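Local coordinates for restriction endonuclease (Mycobacterium sp., PDB 4F0Q), which cleaves DNA in a manner dependent on cytosine methylation, working as a tetrameric restriction endonuclease that binds magnesium, at residues Glu273-Ala277 and Ala410-Leu414; Ala281-Leu286 and Leu414-Arg419. All coordinates share one frame; numbering follows the deposited sequence.

Interaction 1: Glu273-Ala277 and Ala410-Leu414; sequences EQQPA and AGGTL
Gln-274 and Gln-275, where the short helix 271-274 ends, lie against the first turn of helix 411-425, which follows strand 406-409, outermost within this chain in the five-stranded sheet of the PD-(D/E)XK-type endonuclease domain. Ala-410 is the N-cap of that helix. Gln-274 reaches past it side on: its CB lies 3.7 Å from Ala-410 CB, the chain then runs extended through CG (chi2 178°), and OE1 returns to the same methyl at 3.6 Å from Ala-410 CB. The amide is held from both ends, OE1 accepting from Phe-391 N and NE2 donating to Gln-269 O. Gln-275 starts out away from the helix, but a bend at chi2 (-65°) folds its amide back, placing NE2 3.5 Å from Gly-411 CA; this nitrogen also makes weak hydrogen bonds to Ser-390 OG and Thr-388 O. Gly-411 leaves room for that amide; Gly-412 lets the two backbones close to 4.5 Å between Gln-275 CA and Gly-412 CA, and Pro-276 sets its ring atom CD 3.7 Å from Gly-412 CA. Thr-413 N donates to a water 3.2 Å away, whose other contact, 2.5 Å to Gln-274 O, is short enough to be doubtful. Gly-412 N donates directly to Gln-274 O at 2.7 Å, in the carbonyl plane, with a C=O...N angle of 156°.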
ATOM      1  N   GLU A 273     -16.780  18.183 -10.928  1.00 23.21           N
ATOM      2  CA  GLU A 273     -16.911  16.732 -10.887  1.00 23.84           C
ATOM      3  C   GLU A 273     -16.757  16.188  -9.469  1.00 23.92           C
ATOM      4  O   GLU A 273     -17.466  15.266  -9.069  1.00 25.95           O
ATOM      5  CB  GLU A 273     -15.894  16.075 -11.821  1.00 25.43           C
ATOM      6  CG  GLU A 273     -16.192  16.281 -13.296  1.00 26.95           C
ATOM      7  CD  GLU A 273     -15.063  15.808 -14.189  1.00 28.93           C
ATOM      8  OE1 GLU A 273     -13.975  16.420 -14.143  1.00 25.42           O
ATOM      9  OE2 GLU A 273     -15.264  14.827 -14.934  1.00 37.20           O
ATOM     10  N   GLN A 274     -15.828  16.763  -8.714  1.00 26.41           N
ATOM     11  CA  GLN A 274     -15.576  16.325  -7.345  1.00 25.99           C
ATOM     12  C   GLN A 274     -16.715  16.736  -6.416  1.00 21.26           C
ATOM     13  O   GLN A 274     -16.933  16.121  -5.373  1.00 21.48           O
ATOM     14  CB  GLN A 274     -14.252  16.893  -6.837  1.00 22.53           C
ATOM     15  CG  GLN A 274     -13.060  16.561  -7.714  1.00 19.24           C
ATOM     16  CD  GLN A 274     -11.777  17.186  -7.207  1.00 20.74           C
ATOM     17  OE1 GLN A 274     -11.401  17.005  -6.049  1.00 20.22           O
ATOM     18  NE2 GLN A 274     -11.102  17.935  -8.071  1.00 24.11           N
ATOM     19  N   GLN A 275     -17.433  17.785  -6.802  1.00 22.50           N
ATOM     20  CA  GLN A 275     -18.580  18.258  -6.045  1.00 20.78           C
ATOM     21  C   GLN A 275     -19.847  17.568  -6.540  1.00 24.90           C
ATOM     22  O   GLN A 275     -19.910  17.143  -7.693  1.00 22.93           O
ATOM     23  CB  GLN A 275     -18.716  19.777  -6.188  1.00 26.48           C
ATOM     24  CG  GLN A 275     -17.591  20.565  -5.540  1.00 22.17           C
ATOM     25  CD  GLN A 275     -17.561  20.405  -4.036  1.00 21.20           C
ATOM     26  OE1 GLN A 275     -18.440  20.902  -3.333  1.00 19.99           O
ATOM     27  NE2 GLN A 275     -16.548  19.708  -3.534  1.00 20.73           N
ATOM     28  N   PRO A 276     -20.860  17.447  -5.668  1.00 27.59           N
ATOM     29  CA  PRO A 276     -22.132  16.841  -6.076  1.00 32.00           C
ATOM     30  C   PRO A 276     -22.914  17.755  -7.015  1.00 31.46           C
ATOM     31  O   PRO A 276     -22.463  18.862  -7.310  1.00 33.29           O
ATOM     32  CB  PRO A 276     -22.879  16.677  -4.750  1.00 31.73           C
ATOM     33  CG  PRO A 276     -22.308  17.731  -3.867  1.00 25.44           C
ATOM     34  CD  PRO A 276     -20.862  17.828  -4.243  1.00 23.73           C
ATOM     35  N   ALA A 277     -24.074  17.296  -7.475  1.00 33.45           N
ATOM     36  CA  ALA A 277     -24.914  18.092  -8.365  1.00 32.57           C
ATOM     37  C   ALA A 277     -25.392  19.365  -7.674  1.00 32.89           C
ATOM     38  O   ALA A 277     -25.283  19.497  -6.455  1.00 37.26           O
ATOM     39  CB  ALA A 277     -26.096  17.273  -8.859  1.00 46.12           C
ATOM     40  N   ALA A 410     -13.183  14.062  -1.780  1.00 16.93           N
ATOM     41  CA  ALA A 410     -13.658  15.434  -1.896  1.00 18.21           C
ATOM     42  C   ALA A 410     -15.111  15.564  -1.445  1.00 20.60           C
ATOM     43  O   ALA A 410     -15.654  14.658  -0.813  1.00 18.20           O
ATOM     44  CB  ALA A 410     -13.495  15.934  -3.325  1.00 20.85           C
ATOM     45  N   GLY A 411     -15.731  16.690  -1.787  1.00 18.93           N
ATOM     46  CA  GLY A 411     -17.071  17.012  -1.328  1.00 16.85           C
ATOM     47  C   GLY A 411     -18.157  16.024  -1.709  1.00 16.77           C
ATOM     48  O   GLY A 411     -18.978  15.648  -0.874  1.00 16.55           O
ATOM     49  N   GLY A 412     -18.172  15.610  -2.972  1.00 19.83           N
ATOM     50  CA  GLY A 412     -19.177  14.679  -3.455  1.00 16.05           C
ATOM     51  C   GLY A 412     -19.069  13.317  -2.801  1.00 14.82           C
ATOM     52  O   GLY A 412     -20.063  12.761  -2.326  1.00 20.40           O
ATOM     53  N   THR A 413     -17.853  12.781  -2.775  1.00 14.07           N
ATOM     54  CA  THR A 413     -17.593  11.484  -2.163  1.00 14.32           C
ATOM     55  C   THR A 413     -17.917  11.516  -0.674  1.00 14.79           C
ATOM     56  O   THR A 413     -18.528  10.588  -0.143  1.00 12.80           O
ATOM     57  CB  THR A 413     -16.126  11.058  -2.356  1.00 16.36           C
ATOM     58  OG1 THR A 413     -15.794  11.098  -3.748  1.00 20.18           O
ATOM     59  CG2 THR A 413     -15.904   9.650  -1.825  1.00 16.98           C
ATOM     60  N   LEU A 414     -17.510  12.593  -0.009  1.00 19.32           N
ATOM     61  CA  LEU A 414     -17.786  12.775   1.413  1.00 14.16           C
ATOM     62  C   LEU A 414     -19.284  12.816   1.688  1.00 14.39           C
ATOM     63  O   LEU A 414     -19.768  12.163   2.607  1.00 15.29           O
ATOM     64  CB  LEU A 414     -17.129  14.055   1.931  1.00 13.49           C
ATOM     65  CG  LEU A 414     -17.518  14.485   3.348  1.00 13.76           C
ATOM     66  CD1 LEU A 414     -17.013  13.487   4.379  1.00 15.15           C
ATOM     67  CD2 LEU A 414     -16.999  15.883   3.650  1.00 15.13           C
TER
HETATM   68  O   HOH W   1     -15.759  14.019  -4.909  1.00 19.18           O

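Interaction 2: Ala281-Leu286 and Leu414-Arg419; sequences AEAATL and LAATVR
The guanidinium of Arg-419 carries Ala-281 on one face, with the methyl CB 3.5 Å from NH1 of Arg-419, while Thr-285 OG1 sits at its edge near the plane. Glu-282 CG approaches obliquely, 3.6 Å from Arg-419 NE. The other flat group, the Glu-282 carboxylate, is turned 44° from the guanidinium, and the methyl of Ala-416 sits over one side of it, CB 3.6 Å from Glu-282 OE2. The two charged side chains cross at about a right angle, and Glu-282 OE2 stays 4.3 Å from Arg-419 NE, beyond a salt bridge; attraction between the charges is probably felt all the same. A bend at chi3 (43°) turns the arginine tip along helix 281-292, where NH2 has a weak hydrogen bond to Thr-98 O. Thr-285 has its hydroxyl beside its own backbone N, and OG1 donates to Ala-281 O from above the carbonyl plane, while Thr-285 N reaches that oxygen from the opposite face. The same OG1 meets the aliphatic part of the arginine, 3.3 Å from Arg-419 CD. The helices come nearest at Ala-415, whose CB lies 3.2 Å from Glu-282 O and also touches Leu-286 CB. Beyond it, Leu-286 CD1 packs on Leu-414 CD2, toward the interior shared with helix 297-314. The segment axes pass 8.7 Å apart at 93°, a nearly perpendicular helix-on-helix packing, in which helix 281-292 crosses the helix that follows the last strand, 406-409, of the PD-(D/E)XK-type domain.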
ATOM      1  N   ALA A 281     -29.439  16.209  -3.188  1.00 25.72           N
ATOM      2  CA  ALA A 281     -29.543  16.030  -1.746  1.00 28.55           C
ATOM      3  C   ALA A 281     -28.152  15.995  -1.126  1.00 28.19           C
ATOM      4  O   ALA A 281     -27.947  16.441   0.006  1.00 32.30           O
ATOM      5  CB  ALA A 281     -30.300  14.752  -1.423  1.00 27.12           C
ATOM      6  N   GLU A 282     -27.196  15.468  -1.885  1.00 28.64           N
ATOM      7  CA  GLU A 282     -25.814  15.380  -1.433  1.00 26.26           C
ATOM      8  C   GLU A 282     -25.181  16.765  -1.346  1.00 27.86           C
ATOM      9  O   GLU A 282     -24.261  16.987  -0.561  1.00 29.99           O
ATOM     10  CB  GLU A 282     -25.006  14.475  -2.365  1.00 28.05           C
ATOM     11  CG  GLU A 282     -25.588  13.076  -2.503  1.00 31.34           C
ATOM     12  CD  GLU A 282     -24.747  12.166  -3.375  1.00 32.02           C
ATOM     13  OE1 GLU A 282     -23.802  12.665  -4.024  1.00 37.17           O
ATOM     14  OE2 GLU A 282     -25.030  10.950  -3.409  1.00 26.46           O
ATOM     15  N   ALA A 283     -25.684  17.694  -2.155  1.00 27.55           N
ATOM     16  CA  ALA A 283     -25.227  19.078  -2.110  1.00 25.44           C
ATOM     17  C   ALA A 283     -25.642  19.732  -0.797  1.00 24.68           C
ATOM     18  O   ALA A 283     -24.829  20.367  -0.120  1.00 27.19           O
ATOM     19  CB  ALA A 283     -25.780  19.858  -3.288  1.00 30.19           C
ATOM     20  N   ALA A 284     -26.915  19.573  -0.447  1.00 25.38           N
ATOM     21  CA  ALA A 284     -27.443  20.092   0.808  1.00 27.80           C
ATOM     22  C   ALA A 284     -26.736  19.438   1.989  1.00 25.26           C
ATOM     23  O   ALA A 284     -26.419  20.098   2.982  1.00 31.61           O
ATOM     24  CB  ALA A 284     -28.941  19.855   0.889  1.00 30.28           C
ATOM     25  N   THR A 285     -26.492  18.135   1.869  1.00 25.29           N
ATOM     26  CA  THR A 285     -25.762  17.392   2.889  1.00 22.61           C
ATOM     27  C   THR A 285     -24.373  17.981   3.093  1.00 23.18           C
ATOM     28  O   THR A 285     -23.943  18.206   4.224  1.00 23.23           O
ATOM     29  CB  THR A 285     -25.628  15.904   2.513  1.00 24.71           C
ATOM     30  OG1 THR A 285     -26.928  15.305   2.459  1.00 28.68           O
ATOM     31  CG2 THR A 285     -24.782  15.167   3.539  1.00 21.06           C
ATOM     32  N   LEU A 286     -23.682  18.244   1.988  1.00 25.03           N
ATOM     33  CA  LEU A 286     -22.343  18.819   2.035  1.00 24.26           C
ATOM     34  C   LEU A 286     -22.352  20.215   2.647  1.00 21.84           C
ATOM     35  O   LEU A 286     -21.450  20.574   3.404  1.00 21.73           O
ATOM     36  CB  LEU A 286     -21.729  18.865   0.637  1.00 20.84           C
ATOM     37  CG  LEU A 286     -20.298  19.399   0.569  1.00 20.47           C
ATOM     38  CD1 LEU A 286     -19.364  18.532   1.403  1.00 17.13           C
ATOM     39  CD2 LEU A 286     -19.829  19.470  -0.872  1.00 18.50           C
ATOM     40  N   LEU A 414     -17.510  12.593  -0.009  1.00 19.32           N
ATOM     41  CA  LEU A 414     -17.786  12.775   1.413  1.00 14.16           C
ATOM     42  C   LEU A 414     -19.284  12.816   1.688  1.00 14.39           C
ATOM     43  O   LEU A 414     -19.768  12.163   2.607  1.00 15.29           O
ATOM     44  CB  LEU A 414     -17.129  14.055   1.931  1.00 13.49           C
ATOM     45  CG  LEU A 414     -17.518  14.485   3.348  1.00 13.76           C
ATOM     46  CD1 LEU A 414     -17.013  13.487   4.379  1.00 15.15           C
ATOM     47  CD2 LEU A 414     -16.999  15.883   3.650  1.00 15.13           C
ATOM     48  N   ALA A 415     -20.011  13.587   0.886  1.00 13.61           N
ATOM     49  CA  ALA A 415     -21.454  13.727   1.053  1.00 13.58           C
ATOM     50  C   ALA A 415     -22.176  12.403   0.830  1.00 13.97           C
ATOM     51  O   ALA A 415     -23.034  12.013   1.624  1.00 15.86           O
ATOM     52  CB  ALA A 415     -21.994  14.791   0.113  1.00 17.59           C
ATOM     53  N   ALA A 416     -21.822  11.717  -0.254  1.00 17.22           N
ATOM     54  CA  ALA A 416     -22.428  10.429  -0.579  1.00 19.20           C
ATOM     55  C   ALA A 416     -22.161   9.395   0.512  1.00 15.21           C
ATOM     56  O   ALA A 416     -23.074   8.690   0.958  1.00 20.29           O
ATOM     57  CB  ALA A 416     -21.919   9.929  -1.924  1.00 16.63           C
ATOM     58  N   THR A 417     -20.904   9.318   0.940  1.00 13.74           N
ATOM     59  CA  THR A 417     -20.496   8.373   1.972  1.00 15.65           C
ATOM     60  C   THR A 417     -21.218   8.647   3.284  1.00 15.18           C
ATOM     61  O   THR A 417     -21.747   7.733   3.910  1.00 19.19           O
ATOM     62  CB  THR A 417     -18.977   8.423   2.218  1.00 17.54           C
ATOM     63  OG1 THR A 417     -18.281   8.235   0.980  1.00 16.10           O
ATOM     64  CG2 THR A 417     -18.559   7.342   3.203  1.00 14.78           C
ATOM     65  N   VAL A 418     -21.238   9.913   3.692  1.00 16.40           N
ATOM     66  CA  VAL A 418     -21.907  10.319   4.924  1.00 16.26           C
ATOM     67  C   VAL A 418     -23.400  10.000   4.877  1.00 16.94           C
ATOM     68  O   VAL A 418     -23.964   9.489   5.844  1.00 18.50           O
ATOM     69  CB  VAL A 418     -21.687  11.822   5.218  1.00 17.91           C
ATOM     70  CG1 VAL A 418     -22.723  12.342   6.197  1.00 17.94           C
ATOM     71  CG2 VAL A 418     -20.281  12.057   5.751  1.00 14.31           C
ATOM     72  N   ARG A 419     -24.031  10.290   3.743  1.00 20.46           N
ATOM     73  CA  ARG A 419     -25.444   9.974   3.559  1.00 19.55           C
ATOM     74  C   ARG A 419     -25.705   8.474   3.670  1.00 17.82           C
ATOM     75  O   ARG A 419     -26.671   8.050   4.312  1.00 18.64           O
ATOM     76  CB  ARG A 419     -25.948  10.508   2.217  1.00 22.09           C
ATOM     77  CG  ARG A 419     -26.334  11.977   2.244  1.00 26.94           C
ATOM     78  CD  ARG A 419     -26.656  12.491   0.853  1.00 25.87           C
ATOM     79  NE  ARG A 419     -27.475  11.549   0.096  1.00 33.32           N
ATOM     80  CZ  ARG A 419     -28.801  11.494   0.154  1.00 32.36           C
ATOM     81  NH1 ARG A 419     -29.467  12.330   0.938  1.00 36.90           N
ATOM     82  NH2 ARG A 419     -29.460  10.601  -0.571  1.00 37.76           N
TER

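How the interactions relate
From the N terminus, the chain passes the large, mainly beta part of the protein before helix 271-274, whose end enters interaction 1; a short turn leads to helix 281-292, which enters interaction 2. Helix 297-314, the five-stranded sheet and its magnesium site follow, and helix 411-425 then closes both loops, of 132 and 127 intervening residues. The segments alternate along the chain, making the closures cross instead of nest. Leu-414 belongs to both segments of the late helix, and the contact centres lie about 8 Å apart. Between them Pro-276 packs on Ala-283, while Leu-286 CD1 rests against Gly-411 O, tying the linker and two helices into one continuous patch.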